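Wnt inhibitor of Dorsal protein (Drosophila melanogaster, PDB 4KRR) probably acts as a secreted Wnt-family ligand of frizzled seven-transmembrane receptors, signalling through a cascade of genes to the nucleus. Local coordinates at residues P92-P97 and C151-K156; M63-H68 and K156-I161; L6-I11 and H68-D73. One frame throughout, in Å; residues are numbered along the deposited sequence.

All three contacts lie in the helical N-terminal domain of this Wnt and gather round helix 53-75. Contact 3 sets the start of helix 8-26 against the later turns of helix 53-75, contact 2 sets the start of helix 158-170 against the turns just before those, and the two ranges meet at His68, which makes its contact in contact 2; their centres are about 12 Å apart. Contact 1, about 13 Å from contact 2 and 15 Å from contact 3 between centres, lays the loop ahead of helix 97-107 along strand 149-155. Along the chain contact 3 is complete before contact 1 begins, while contacts 2 and 3 alternate their segments. Strand 149-155 runs through Lys156 into helix 158-170, and Leu155 packs on His68, tying hairpin to helices.

Contact 1. Residues P92-P97 and C151-K156; sequences PCAHEP and CVAVLK
The imidazole of His95 lies with one face over the backbone of Val154, whose CA sits 3.8 Å from the ring centroid and 20° off the normal, a CH-pi contact displaced toward the rim. CG1 of Val154 also lies over a face of the ring, 3.6 Å from CD2 of His95, and CG of Leu155 comes to the edge in the ring plane. The ring hangs over the strand because His95 CG stands beside its own backbone N (chi1 -73°), and that N donates to Ala153 O at 2.6 Å, a short, nearly straight bond. Ala94 CA adds a CH...O approach to the same carbonyl. Toward the start of the loop, CB of Pro92 meets CG1 of Val152 at 3.7 Å; at the other end Pro97 CB touches Leu155 CD2. Thr71 and Ala75 of helix 53-75 also touch His95. Replacing His95 by an alanine would probably uncover the backbone at Val154 and open a gap between strand and helix 53-75. One backbone bond and a flat ring thus join the loop to strand 149-155, whose partner in the hairpin is strand 130-136; the chemistry is mostly apolar, with disulfides Cys84-Cys93 and Cys134-Cys151 bracing loop and hairpin separately.

Contact 2. Residues M63-H68 and K156-I161; sequences MAAIVH and KPFEAI
Ala65 and Phe158 bring the two backbones to 7.3 Å between CA atoms, where helix 53-75 meets the first turn of helix 158-170, with Pro157 at the N-cap position of the latter. His68 is the polar link. Its NE2 donates to Lys156 O at 2.9 Å, with an N-H...O angle of 157°; the oxygen lies close to the plane of the imidazole, and the nitrogen approaches nearly along the C=O axis. A backbone carbonyl in the turn before the helix is thereby gripped by a side chain, and NE2 must carry a hydrogen. The His68 ring reaches that oxygen because its CG points opposite the backbone N (chi1 -172°), which swings it out from the helix. CB of Phe158 stands over the centre of one imidazole face, 4.2 Å from the centroid, while the phenyl ring turns its edge toward the same face: a T-shaped pair with planes at 69° and centroids 5.6 Å apart. CD1 of Ile161 closes on the imidazole's rim near its plane, 3.5 Å from His68 CD2. The far end of Phe158 runs on to helix 53-75, where CZ meets CB of Ala65 at 3.5 Å and CE1 approaches CB of Ala64, which lies at the ring's edge. Two alanines in adjacent positions let the aromatic ring come this near to the helix backbone. Gln18 and Ser22 of helix 8-26 also touch Phe158, and the side chain of Lys156 leads away to a salt bridge with Asp164. This is helix-to-helix packing in the alpha-helical N-terminal domain of the Wnt fold, at the point where the beta-hairpin strand 149-155 hands over to helix 158-170.

Contact 3. Residues L6-I11 and H68-D73; sequences LSWEDI and HTLTKD
Leu70 meets three side chains of the 6-11 segment. Its CD2 comes within 3.9 Å of CH2 on the benzo end of Trp8, its CD1 meets CD1 of Leu6 at 4.1 Å with the two leucines crossing at about a right angle, and its CB faces CG2 of Ile11. Ile11 then runs along helix 53-75, its CD1 lying 4.1 Å from CG2 of Thr69 and near OD2 of Asp73; the Ile11 side chain and those of Thr69 and Asp73 pass alongside, pointing opposite ways. Thr69 can offer its methyl because CG2 is anti to its backbone N, which puts OG1 on the other branch to bond Ala65 O one turn back. OD2 of Asp73, the oxygen beside Ile11 CD1, is held in a salt bridge by Lys14. Behind this first shell, CG of Leu6 lies 4.1 Å above the indole plane of Trp8, offset toward its rim, and the Trp8 ring stacks with His107. Ser7 takes the N-cap position of helix 8-26, and the backbone O of Ser7 accepts from Ile11 N at 3.2 Å. Ala100 and Gln103 of helix 97-107 pack against Leu70, and Ile79 touches both Leu70 and Ile11. No hydrogen bond passes between the two segments: they are held by apolar contact, while the polar groups of Thr69 and Asp73 find partners on their own helix and on Lys14, which leaves carbon facing carbon across most of the interface.

Contact 1. Residues P92-P97 and C151-K156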
ATOM      1  N   PRO A  92      -6.809  -2.407 -23.519  1.00 77.23           N
ATOM      2  CA  PRO A  92      -5.755  -2.744 -22.558  1.00 76.97           C
ATOM      3  C   PRO A  92      -5.071  -1.495 -22.014  1.00 68.48           C
ATOM      4  O   PRO A  92      -4.371  -0.810 -22.760  1.00 70.81           O
ATOM      5  CB  PRO A  92      -4.769  -3.557 -23.399  1.00 75.32           C
ATOM      6  CG  PRO A  92      -5.608  -4.168 -24.464  1.00 88.40           C
ATOM      7  CD  PRO A  92      -6.660  -3.144 -24.786  1.00 86.96           C
ATOM      8  N   CYS A  93      -5.272  -1.207 -20.731  1.00 66.67           N
ATOM      9  CA  CYS A  93      -4.709  -0.005 -20.120  1.00 65.48           C
ATOM     10  C   CYS A  93      -3.678  -0.335 -19.043  1.00 63.05           C
ATOM     11  O   CYS A  93      -3.983  -1.019 -18.067  1.00 60.27           O
ATOM     12  CB  CYS A  93      -5.822   0.862 -19.528  1.00 64.89           C
ATOM     13  SG  CYS A  93      -5.253   2.432 -18.843  1.00 75.77           S
ATOM     14  N   ALA A  94      -2.460   0.165 -19.224  1.00 58.58           N
ATOM     15  CA  ALA A  94      -1.375  -0.101 -18.286  1.00 53.70           C
ATOM     16  C   ALA A  94      -1.575   0.633 -16.966  1.00 63.79           C
ATOM     17  O   ALA A  94      -2.029   1.778 -16.940  1.00 57.77           O
ATOM     18  CB  ALA A  94      -0.036   0.274 -18.902  1.00 54.98           C
ATOM     19  N   HIS A  95      -1.232  -0.033 -15.870  1.00 52.49           N
ATOM     20  CA  HIS A  95      -1.358   0.570 -14.552  1.00 54.92           C
ATOM     21  C   HIS A  95      -0.361   1.707 -14.378  1.00 56.42           C
ATOM     22  O   HIS A  95       0.754   1.652 -14.897  1.00 51.03           O
ATOM     23  CB  HIS A  95      -1.176  -0.479 -13.454  1.00 56.96           C
ATOM     24  CG  HIS A  95      -2.340  -1.407 -13.309  1.00 53.28           C
ATOM     25  ND1 HIS A  95      -2.603  -2.095 -12.143  1.00 45.02           N
ATOM     26  CD2 HIS A  95      -3.314  -1.760 -14.181  1.00 52.95           C
ATOM     27  CE1 HIS A  95      -3.689  -2.831 -12.304  1.00 44.47           C
ATOM     28  NE2 HIS A  95      -4.139  -2.646 -13.533  1.00 53.77           N
ATOM     29  N   GLU A  96      -0.780   2.739 -13.651  1.00 55.81           N
ATOM     30  CA  GLU A  96       0.060   3.902 -13.393  1.00 48.07           C
ATOM     31  C   GLU A  96       0.092   4.211 -11.898  1.00 50.06           C
ATOM     32  O   GLU A  96      -0.569   5.144 -11.440  1.00 52.58           O
ATOM     33  CB  GLU A  96      -0.459   5.114 -14.173  1.00 51.70           C
ATOM     34  CG  GLU A  96      -0.425   4.939 -15.685  1.00 60.44           C
ATOM     35  CD  GLU A  96      -1.156   6.045 -16.425  1.00 74.53           C
ATOM     36  OE1 GLU A  96      -2.388   6.168 -16.256  1.00 73.36           O
ATOM     37  OE2 GLU A  96      -0.497   6.790 -17.180  1.00 79.88           O
ATOM     38  N   PRO A  97       0.865   3.422 -11.133  1.00 54.23           N
ATOM     39  CA  PRO A  97       0.926   3.570  -9.674  1.00 44.93           C
ATOM     40  C   PRO A  97       1.484   4.921  -9.235  1.00 47.79           C
ATOM     41  O   PRO A  97       1.075   5.439  -8.198  1.00 38.98           O
ATOM     42  CB  PRO A  97       1.866   2.436  -9.243  1.00 38.29           C
ATOM     43  CG  PRO A  97       2.666   2.112 -10.458  1.00 46.02           C
ATOM     44  CD  PRO A  97       1.754   2.351 -11.619  1.00 49.55           C
ATOM     45  N   CYS A 151       0.169  -7.153 -24.306  1.00 44.90           N
ATOM     46  CA  CYS A 151       0.510  -7.093 -22.892  1.00 41.79           C
ATOM     47  C   CYS A 151       0.609  -5.656 -22.389  1.00 56.47           C
ATOM     48  O   CYS A 151       1.053  -4.765 -23.112  1.00 52.65           O
ATOM     49  CB  CYS A 151       1.834  -7.824 -22.646  1.00 41.69           C
ATOM     50  SG  CYS A 151       1.930  -9.490 -23.374  1.00 49.72           S
ATOM     51  N   VAL A 152       0.184  -5.440 -21.147  1.00 48.13           N
ATOM     52  CA  VAL A 152       0.330  -4.146 -20.487  1.00 50.31           C
ATOM     53  C   VAL A 152       0.845  -4.338 -19.065  1.00 53.07           C
ATOM     54  O   VAL A 152       0.709  -5.417 -18.487  1.00 40.05           O
ATOM     55  CB  VAL A 152      -0.998  -3.359 -20.433  1.00 42.85           C
ATOM     56  CG1 VAL A 152      -1.464  -2.985 -21.831  1.00 45.21           C
ATOM     57  CG2 VAL A 152      -2.065  -4.157 -19.697  1.00 48.55           C
ATOM     58  N   ALA A 153       1.436  -3.287 -18.505  1.00 45.36           N
ATOM     59  CA  ALA A 153       1.959  -3.338 -17.146  1.00 46.23           C
ATOM     60  C   ALA A 153       0.830  -3.240 -16.127  1.00 41.38           C
ATOM     61  O   ALA A 153      -0.018  -2.358 -16.215  1.00 44.11           O
ATOM     62  CB  ALA A 153       2.971  -2.225 -16.924  1.00 45.54           C
ATOM     63  N   VAL A 154       0.819  -4.158 -15.166  1.00 40.01           N
ATOM     64  CA  VAL A 154      -0.171  -4.134 -14.094  1.00 39.34           C
ATOM     65  C   VAL A 154       0.493  -4.405 -12.750  1.00 43.54           C
ATOM     66  O   VAL A 154       1.552  -5.031 -12.688  1.00 39.83           O
ATOM     67  CB  VAL A 154      -1.289  -5.177 -14.314  1.00 44.45           C
ATOM     68  CG1 VAL A 154      -2.118  -4.828 -15.542  1.00 44.48           C
ATOM     69  CG2 VAL A 154      -0.701  -6.574 -14.434  1.00 39.69           C
ATOM     70  N   LEU A 155      -0.126  -3.922 -11.677  1.00 45.35           N
ATOM     71  CA  LEU A 155       0.368  -4.186 -10.331  1.00 47.44           C
ATOM     72  C   LEU A 155       0.166  -5.653  -9.975  1.00 41.92           C
ATOM     73  O   LEU A 155      -0.828  -6.260 -10.375  1.00 39.62           O
ATOM     74  CB  LEU A 155      -0.355  -3.307  -9.310  1.00 47.30           C
ATOM     75  CG  LEU A 155       0.044  -1.832  -9.229  1.00 47.89           C
ATOM     76  CD1 LEU A 155      -0.832  -1.097  -8.228  1.00 45.35           C
ATOM     77  CD2 LEU A 155       1.509  -1.703  -8.852  1.00 37.55           C
ATOM     78  N   LYS A 156       1.109  -6.215  -9.219  1.00 39.74           N
ATOM     79  CA  LYS A 156       0.990  -7.583  -8.721  1.00 44.94           C
ATOM     80  C   LYS A 156      -0.303  -7.736  -7.934  1.00 47.06           C
ATOM     81  O   LYS A 156      -0.866  -6.744  -7.469  1.00 46.74           O
ATOM     82  CB  LYS A 156       2.161  -7.926  -7.793  1.00 43.77           C
ATOM     83  CG  LYS A 156       3.529  -7.891  -8.431  1.00 55.73           C
ATOM     84  CD  LYS A 156       4.595  -8.353  -7.447  1.00 53.52           C
ATOM     85  CE  LYS A 156       4.607  -7.493  -6.193  1.00 54.62           C
ATOM     86  NZ  LYS A 156       5.686  -7.902  -5.250  1.00 55.80           N
TER

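Contact 2. Residues M63-H68 and K156-I161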
ATOM      1  N   MET A  63      -2.372   2.154   3.282  1.00 38.11           N
ATOM      2  CA  MET A  63      -1.961   3.024   2.188  1.00 36.75           C
ATOM      3  C   MET A  63      -1.755   2.237   0.900  1.00 36.66           C
ATOM      4  O   MET A  63      -2.202   2.653  -0.168  1.00 36.19           O
ATOM      5  CB  MET A  63      -0.665   3.752   2.537  1.00 35.35           C
ATOM      6  CG  MET A  63      -0.054   4.484   1.354  1.00 33.82           C
ATOM      7  SD  MET A  63       1.475   5.334   1.760  1.00 39.67           S
ATOM      8  CE  MET A  63       1.968   5.918   0.140  1.00 36.36           C
ATOM      9  N   ALA A  64      -1.074   1.101   1.011  1.00 31.00           N
ATOM     10  CA  ALA A  64      -0.778   0.266  -0.148  1.00 35.86           C
ATOM     11  C   ALA A  64      -2.049  -0.252  -0.812  1.00 32.05           C
ATOM     12  O   ALA A  64      -2.144  -0.298  -2.039  1.00 35.67           O
ATOM     13  CB  ALA A  64       0.129  -0.892   0.249  1.00 30.06           C
ATOM     14  N   ALA A  65      -3.025  -0.638   0.004  1.00 37.43           N
ATOM     15  CA  ALA A  65      -4.276  -1.186  -0.510  1.00 36.69           C
ATOM     16  C   ALA A  65      -5.117  -0.114  -1.188  1.00 38.61           C
ATOM     17  O   ALA A  65      -5.802  -0.382  -2.173  1.00 42.61           O
ATOM     18  CB  ALA A  65      -5.061  -1.849   0.607  1.00 41.44           C
ATOM     19  N   ILE A  66      -5.064   1.100  -0.653  1.00 42.35           N
ATOM     20  CA  ILE A  66      -5.805   2.216  -1.222  1.00 38.15           C
ATOM     21  C   ILE A  66      -5.218   2.618  -2.572  1.00 39.70           C
ATOM     22  O   ILE A  66      -5.954   2.850  -3.533  1.00 43.63           O
ATOM     23  CB  ILE A  66      -5.823   3.426  -0.260  1.00 34.55           C
ATOM     24  CG1 ILE A  66      -6.641   3.090   0.990  1.00 37.45           C
ATOM     25  CG2 ILE A  66      -6.400   4.656  -0.944  1.00 37.88           C
ATOM     26  CD1 ILE A  66      -6.674   4.201   2.018  1.00 35.43           C
ATOM     27  N   VAL A  67      -3.891   2.686  -2.640  1.00 38.15           N
ATOM     28  CA  VAL A  67      -3.200   3.038  -3.879  1.00 35.37           C
ATOM     29  C   VAL A  67      -3.355   1.939  -4.932  1.00 36.67           C
ATOM     30  O   VAL A  67      -3.552   2.221  -6.115  1.00 40.06           O
ATOM     31  CB  VAL A  67      -1.704   3.340  -3.627  1.00 41.26           C
ATOM     32  CG1 VAL A  67      -0.970   3.571  -4.941  1.00 40.20           C
ATOM     33  CG2 VAL A  67      -1.553   4.553  -2.710  1.00 38.59           C
ATOM     34  N   HIS A  68      -3.276   0.687  -4.491  1.00 35.90           N
ATOM     35  CA  HIS A  68      -3.479  -0.456  -5.375  1.00 31.77           C
ATOM     36  C   HIS A  68      -4.885  -0.419  -5.965  1.00 41.98           C
ATOM     37  O   HIS A  68      -5.080  -0.680  -7.153  1.00 48.27           O
ATOM     38  CB  HIS A  68      -3.261  -1.765  -4.611  1.00 35.73           C
ATOM     39  CG  HIS A  68      -3.257  -2.987  -5.477  1.00 44.27           C
ATOM     40  ND1 HIS A  68      -4.415  -3.586  -5.928  1.00 43.22           N
ATOM     41  CD2 HIS A  68      -2.236  -3.734  -5.961  1.00 45.21           C
ATOM     42  CE1 HIS A  68      -4.106  -4.643  -6.657  1.00 45.34           C
ATOM     43  NE2 HIS A  68      -2.791  -4.756  -6.692  1.00 44.56           N
ATOM     44  N   LYS A 156       1.109  -6.215  -9.219  1.00 39.74           N
ATOM     45  CA  LYS A 156       0.990  -7.583  -8.721  1.00 44.94           C
ATOM     46  C   LYS A 156      -0.303  -7.736  -7.934  1.00 47.06           C
ATOM     47  O   LYS A 156      -0.866  -6.744  -7.469  1.00 46.74           O
ATOM     48  CB  LYS A 156       2.161  -7.926  -7.793  1.00 43.77           C
ATOM     49  CG  LYS A 156       3.529  -7.891  -8.431  1.00 55.73           C
ATOM     50  CD  LYS A 156       4.595  -8.353  -7.447  1.00 53.52           C
ATOM     51  CE  LYS A 156       4.607  -7.493  -6.193  1.00 54.62           C
ATOM     52  NZ  LYS A 156       5.686  -7.902  -5.250  1.00 55.80           N
ATOM     53  N   PRO A 157      -0.785  -8.982  -7.787  1.00 41.52           N
ATOM     54  CA  PRO A 157      -1.891  -9.225  -6.856  1.00 49.73           C
ATOM     55  C   PRO A 157      -1.521  -8.710  -5.469  1.00 40.53           C
ATOM     56  O   PRO A 157      -0.356  -8.788  -5.075  1.00 39.83           O
ATOM     57  CB  PRO A 157      -2.027 -10.754  -6.854  1.00 51.35           C
ATOM     58  CG  PRO A 157      -0.795 -11.277  -7.551  1.00 54.19           C
ATOM     59  CD  PRO A 157      -0.387 -10.205  -8.501  1.00 36.82           C
ATOM     60  N   PHE A 158      -2.494  -8.170  -4.747  1.00 46.28           N
ATOM     61  CA  PHE A 158      -2.190  -7.476  -3.502  1.00 53.44           C
ATOM     62  C   PHE A 158      -1.593  -8.388  -2.432  1.00 45.62           C
ATOM     63  O   PHE A 158      -0.847  -7.930  -1.566  1.00 40.53           O
ATOM     64  CB  PHE A 158      -3.416  -6.742  -2.959  1.00 44.05           C
ATOM     65  CG  PHE A 158      -3.107  -5.871  -1.784  1.00 45.28           C
ATOM     66  CD1 PHE A 158      -2.397  -4.695  -1.951  1.00 34.50           C
ATOM     67  CD2 PHE A 158      -3.501  -6.237  -0.508  1.00 47.12           C
ATOM     68  CE1 PHE A 158      -2.092  -3.892  -0.870  1.00 38.88           C
ATOM     69  CE2 PHE A 158      -3.202  -5.436   0.577  1.00 40.81           C
ATOM     70  CZ  PHE A 158      -2.497  -4.263   0.395  1.00 36.75           C
ATOM     71  N   GLU A 159      -1.913  -9.677  -2.505  1.00 38.48           N
ATOM     72  CA  GLU A 159      -1.386 -10.652  -1.557  1.00 39.66           C
ATOM     73  C   GLU A 159       0.142 -10.707  -1.602  1.00 40.76           C
ATOM     74  O   GLU A 159       0.792 -10.922  -0.578  1.00 48.82           O
ATOM     75  CB  GLU A 159      -1.971 -12.045  -1.823  1.00 42.39           C
ATOM     76  CG  GLU A 159      -3.492 -12.086  -1.927  1.00 67.10           C
ATOM     77  CD  GLU A 159      -3.998 -11.762  -3.323  1.00 82.29           C
ATOM     78  OE1 GLU A 159      -3.855 -12.619  -4.221  1.00 92.45           O
ATOM     79  OE2 GLU A 159      -4.537 -10.652  -3.523  1.00 77.59           O
ATOM     80  N   ALA A 160       0.709 -10.509  -2.789  1.00 40.02           N
ATOM     81  CA  ALA A 160       2.161 -10.524  -2.954  1.00 43.64           C
ATOM     82  C   ALA A 160       2.793  -9.255  -2.390  1.00 41.77           C
ATOM     83  O   ALA A 160       3.843  -9.302  -1.748  1.00 39.76           O
ATOM     84  CB  ALA A 160       2.531 -10.705  -4.420  1.00 46.49           C
ATOM     85  N   ILE A 161       2.147  -8.120  -2.639  1.00 38.82           N
ATOM     86  CA  ILE A 161       2.570  -6.847  -2.065  1.00 36.68           C
ATOM     87  C   ILE A 161       2.467  -6.896  -0.540  1.00 32.84           C
ATOM     88  O   ILE A 161       3.335  -6.385   0.170  1.00 34.22           O
ATOM     89  CB  ILE A 161       1.725  -5.678  -2.626  1.00 38.19           C
ATOM     90  CG1 ILE A 161       1.915  -5.574  -4.144  1.00 37.86           C
ATOM     91  CG2 ILE A 161       2.083  -4.361  -1.940  1.00 31.69           C
ATOM     92  CD1 ILE A 161       1.004  -4.566  -4.820  1.00 38.67           C
TER

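Contact 3. Residues L6-I11 and H68-D73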
ATOM      1  N   LEU A   6     -14.038  10.451  -9.307  1.00 81.17           N
ATOM      2  CA  LEU A   6     -13.326   9.925  -8.151  1.00 83.48           C
ATOM      3  C   LEU A   6     -14.058  10.157  -6.831  1.00 86.68           C
ATOM      4  O   LEU A   6     -14.374  11.291  -6.476  1.00 90.10           O
ATOM      5  CB  LEU A   6     -11.917  10.523  -8.069  1.00 77.85           C
ATOM      6  CG  LEU A   6     -11.137  10.267  -6.779  1.00 70.47           C
ATOM      7  CD1 LEU A   6     -10.909   8.777  -6.574  1.00 76.24           C
ATOM      8  CD2 LEU A   6      -9.817  11.017  -6.811  1.00 71.66           C
ATOM      9  N   SER A   7     -14.319   9.069  -6.111  1.00 77.82           N
ATOM     10  CA  SER A   7     -14.901   9.138  -4.776  1.00 62.60           C
ATOM     11  C   SER A   7     -13.939   8.531  -3.765  1.00 71.90           C
ATOM     12  O   SER A   7     -13.706   7.322  -3.769  1.00 81.29           O
ATOM     13  CB  SER A   7     -16.232   8.389  -4.731  1.00 73.73           C
ATOM     14  OG  SER A   7     -16.712   8.297  -3.400  1.00 86.17           O
ATOM     15  N   TRP A   8     -13.378   9.369  -2.900  1.00 62.84           N
ATOM     16  CA  TRP A   8     -12.415   8.896  -1.913  1.00 59.79           C
ATOM     17  C   TRP A   8     -13.061   8.006  -0.856  1.00 63.63           C
ATOM     18  O   TRP A   8     -12.385   7.198  -0.221  1.00 74.97           O
ATOM     19  CB  TRP A   8     -11.676  10.067  -1.262  1.00 51.87           C
ATOM     20  CG  TRP A   8     -10.559  10.595  -2.111  1.00 61.85           C
ATOM     21  CD1 TRP A   8     -10.538  11.773  -2.799  1.00 62.20           C
ATOM     22  CD2 TRP A   8      -9.305   9.953  -2.373  1.00 66.58           C
ATOM     23  NE1 TRP A   8      -9.344  11.908  -3.467  1.00 63.74           N
ATOM     24  CE2 TRP A   8      -8.570  10.804  -3.223  1.00 65.21           C
ATOM     25  CE3 TRP A   8      -8.731   8.743  -1.968  1.00 57.35           C
ATOM     26  CZ2 TRP A   8      -7.292  10.484  -3.676  1.00 62.21           C
ATOM     27  CZ3 TRP A   8      -7.462   8.427  -2.420  1.00 56.06           C
ATOM     28  CH2 TRP A   8      -6.756   9.294  -3.264  1.00 58.78           C
ATOM     29  N   GLU A   9     -14.368   8.154  -0.677  1.00 58.77           N
ATOM     30  CA  GLU A   9     -15.108   7.329   0.271  1.00 69.72           C
ATOM     31  C   GLU A   9     -15.141   5.869  -0.177  1.00 73.77           C
ATOM     32  O   GLU A   9     -14.930   4.958   0.623  1.00 65.97           O
ATOM     33  CB  GLU A   9     -16.531   7.862   0.445  1.00 77.80           C
ATOM     34  CG  GLU A   9     -17.426   6.987   1.309  1.00 86.35           C
ATOM     35  CD  GLU A   9     -18.804   7.587   1.514  1.00 97.61           C
ATOM     36  OE1 GLU A   9     -18.888   8.728   2.014  1.00 94.64           O
ATOM     37  OE2 GLU A   9     -19.804   6.919   1.173  1.00104.78           O
ATOM     38  N   ASP A  10     -15.403   5.654  -1.462  1.00 76.98           N
ATOM     39  CA  ASP A  10     -15.476   4.305  -2.011  1.00 80.12           C
ATOM     40  C   ASP A  10     -14.093   3.672  -2.131  1.00 73.94           C
ATOM     41  O   ASP A  10     -13.916   2.490  -1.843  1.00 77.20           O
ATOM     42  CB  ASP A  10     -16.170   4.319  -3.373  1.00 89.36           C
ATOM     43  CG  ASP A  10     -17.567   4.899  -3.307  1.00106.19           C
ATOM     44  OD1 ASP A  10     -18.183   4.844  -2.222  1.00110.23           O
ATOM     45  OD2 ASP A  10     -18.051   5.408  -4.339  1.00113.64           O
ATOM     46  N   ILE A  11     -13.119   4.468  -2.561  1.00 60.32           N
ATOM     47  CA  ILE A  11     -11.750   3.990  -2.721  1.00 59.99           C
ATOM     48  C   ILE A  11     -11.162   3.542  -1.386  1.00 59.44           C
ATOM     49  O   ILE A  11     -10.619   2.441  -1.273  1.00 54.62           O
ATOM     50  CB  ILE A  11     -10.846   5.071  -3.345  1.00 54.46           C
ATOM     51  CG1 ILE A  11     -11.254   5.328  -4.796  1.00 61.39           C
ATOM     52  CG2 ILE A  11      -9.388   4.650  -3.287  1.00 63.46           C
ATOM     53  CD1 ILE A  11     -11.064   4.126  -5.700  1.00 67.11           C
ATOM     54  N   HIS A  68      -3.276   0.687  -4.491  1.00 35.90           N
ATOM     55  CA  HIS A  68      -3.479  -0.456  -5.375  1.00 31.77           C
ATOM     56  C   HIS A  68      -4.885  -0.419  -5.965  1.00 41.98           C
ATOM     57  O   HIS A  68      -5.080  -0.680  -7.153  1.00 48.27           O
ATOM     58  CB  HIS A  68      -3.261  -1.765  -4.611  1.00 35.73           C
ATOM     59  CG  HIS A  68      -3.257  -2.987  -5.477  1.00 44.27           C
ATOM     60  ND1 HIS A  68      -4.415  -3.586  -5.928  1.00 43.22           N
ATOM     61  CD2 HIS A  68      -2.236  -3.734  -5.961  1.00 45.21           C
ATOM     62  CE1 HIS A  68      -4.106  -4.643  -6.657  1.00 45.34           C
ATOM     63  NE2 HIS A  68      -2.791  -4.756  -6.692  1.00 44.56           N
ATOM     64  N   THR A  69      -5.861  -0.088  -5.126  1.00 47.66           N
ATOM     65  CA  THR A  69      -7.248   0.006  -5.563  1.00 50.52           C
ATOM     66  C   THR A  69      -7.420   1.152  -6.554  1.00 56.69           C
ATOM     67  O   THR A  69      -8.063   0.995  -7.592  1.00 50.54           O
ATOM     68  CB  THR A  69      -8.203   0.213  -4.368  1.00 57.38           C
ATOM     69  OG1 THR A  69      -8.095  -0.898  -3.470  1.00 59.59           O
ATOM     70  CG2 THR A  69      -9.644   0.334  -4.844  1.00 57.28           C
ATOM     71  N   LEU A  70      -6.829   2.299  -6.228  1.00 50.90           N
ATOM     72  CA  LEU A  70      -6.927   3.489  -7.067  1.00 52.08           C
ATOM     73  C   LEU A  70      -6.237   3.291  -8.413  1.00 48.07           C
ATOM     74  O   LEU A  70      -6.761   3.686  -9.454  1.00 49.33           O
ATOM     75  CB  LEU A  70      -6.340   4.705  -6.345  1.00 47.88           C
ATOM     76  CG  LEU A  70      -6.316   6.015  -7.134  1.00 55.42           C
ATOM     77  CD1 LEU A  70      -7.721   6.411  -7.564  1.00 55.93           C
ATOM     78  CD2 LEU A  70      -5.664   7.128  -6.321  1.00 55.52           C
ATOM     79  N   THR A  71      -5.058   2.679  -8.383  1.00 41.33           N
ATOM     80  CA  THR A  71      -4.312   2.392  -9.603  1.00 43.24           C
ATOM     81  C   THR A  71      -5.094   1.449 -10.513  1.00 54.89           C
ATOM     82  O   THR A  71      -5.214   1.684 -11.719  1.00 44.81           O
ATOM     83  CB  THR A  71      -2.952   1.746  -9.285  1.00 46.72           C
ATOM     84  OG1 THR A  71      -2.214   2.593  -8.397  1.00 40.37           O
ATOM     85  CG2 THR A  71      -2.150   1.523 -10.560  1.00 48.35           C
ATOM     86  N   LYS A  72      -5.629   0.384  -9.924  1.00 50.89           N
ATOM     87  CA  LYS A  72      -6.348  -0.636 -10.680  1.00 60.59           C
ATOM     88  C   LYS A  72      -7.648  -0.095 -11.265  1.00 55.46           C
ATOM     89  O   LYS A  72      -7.945  -0.310 -12.440  1.00 59.89           O
ATOM     90  CB  LYS A  72      -6.630  -1.854  -9.797  1.00 58.03           C
ATOM     91  CG  LYS A  72      -7.224  -3.040 -10.537  1.00 60.93           C
ATOM     92  CD  LYS A  72      -7.345  -4.252  -9.626  1.00 66.42           C
ATOM     93  CE  LYS A  72      -7.841  -5.471 -10.390  1.00 81.72           C
ATOM     94  NZ  LYS A  72      -7.957  -6.672  -9.516  1.00 83.06           N
ATOM     95  N   ASP A  73      -8.417   0.611 -10.443  1.00 57.24           N
ATOM     96  CA  ASP A  73      -9.699   1.158 -10.877  1.00 57.58           C
ATOM     97  C   ASP A  73      -9.542   2.218 -11.963  1.00 62.17           C
ATOM     98  O   ASP A  73     -10.391   2.336 -12.847  1.00 69.71           O
ATOM     99  CB  ASP A  73     -10.478   1.717  -9.687  1.00 60.33           C
ATOM    100  CG  ASP A  73     -11.031   0.628  -8.791  1.00 71.92           C
ATOM    101  OD1 ASP A  73     -10.479  -0.493  -8.807  1.00 73.30           O
ATOM    102  OD2 ASP A  73     -12.018   0.891  -8.074  1.00 78.45           O
TER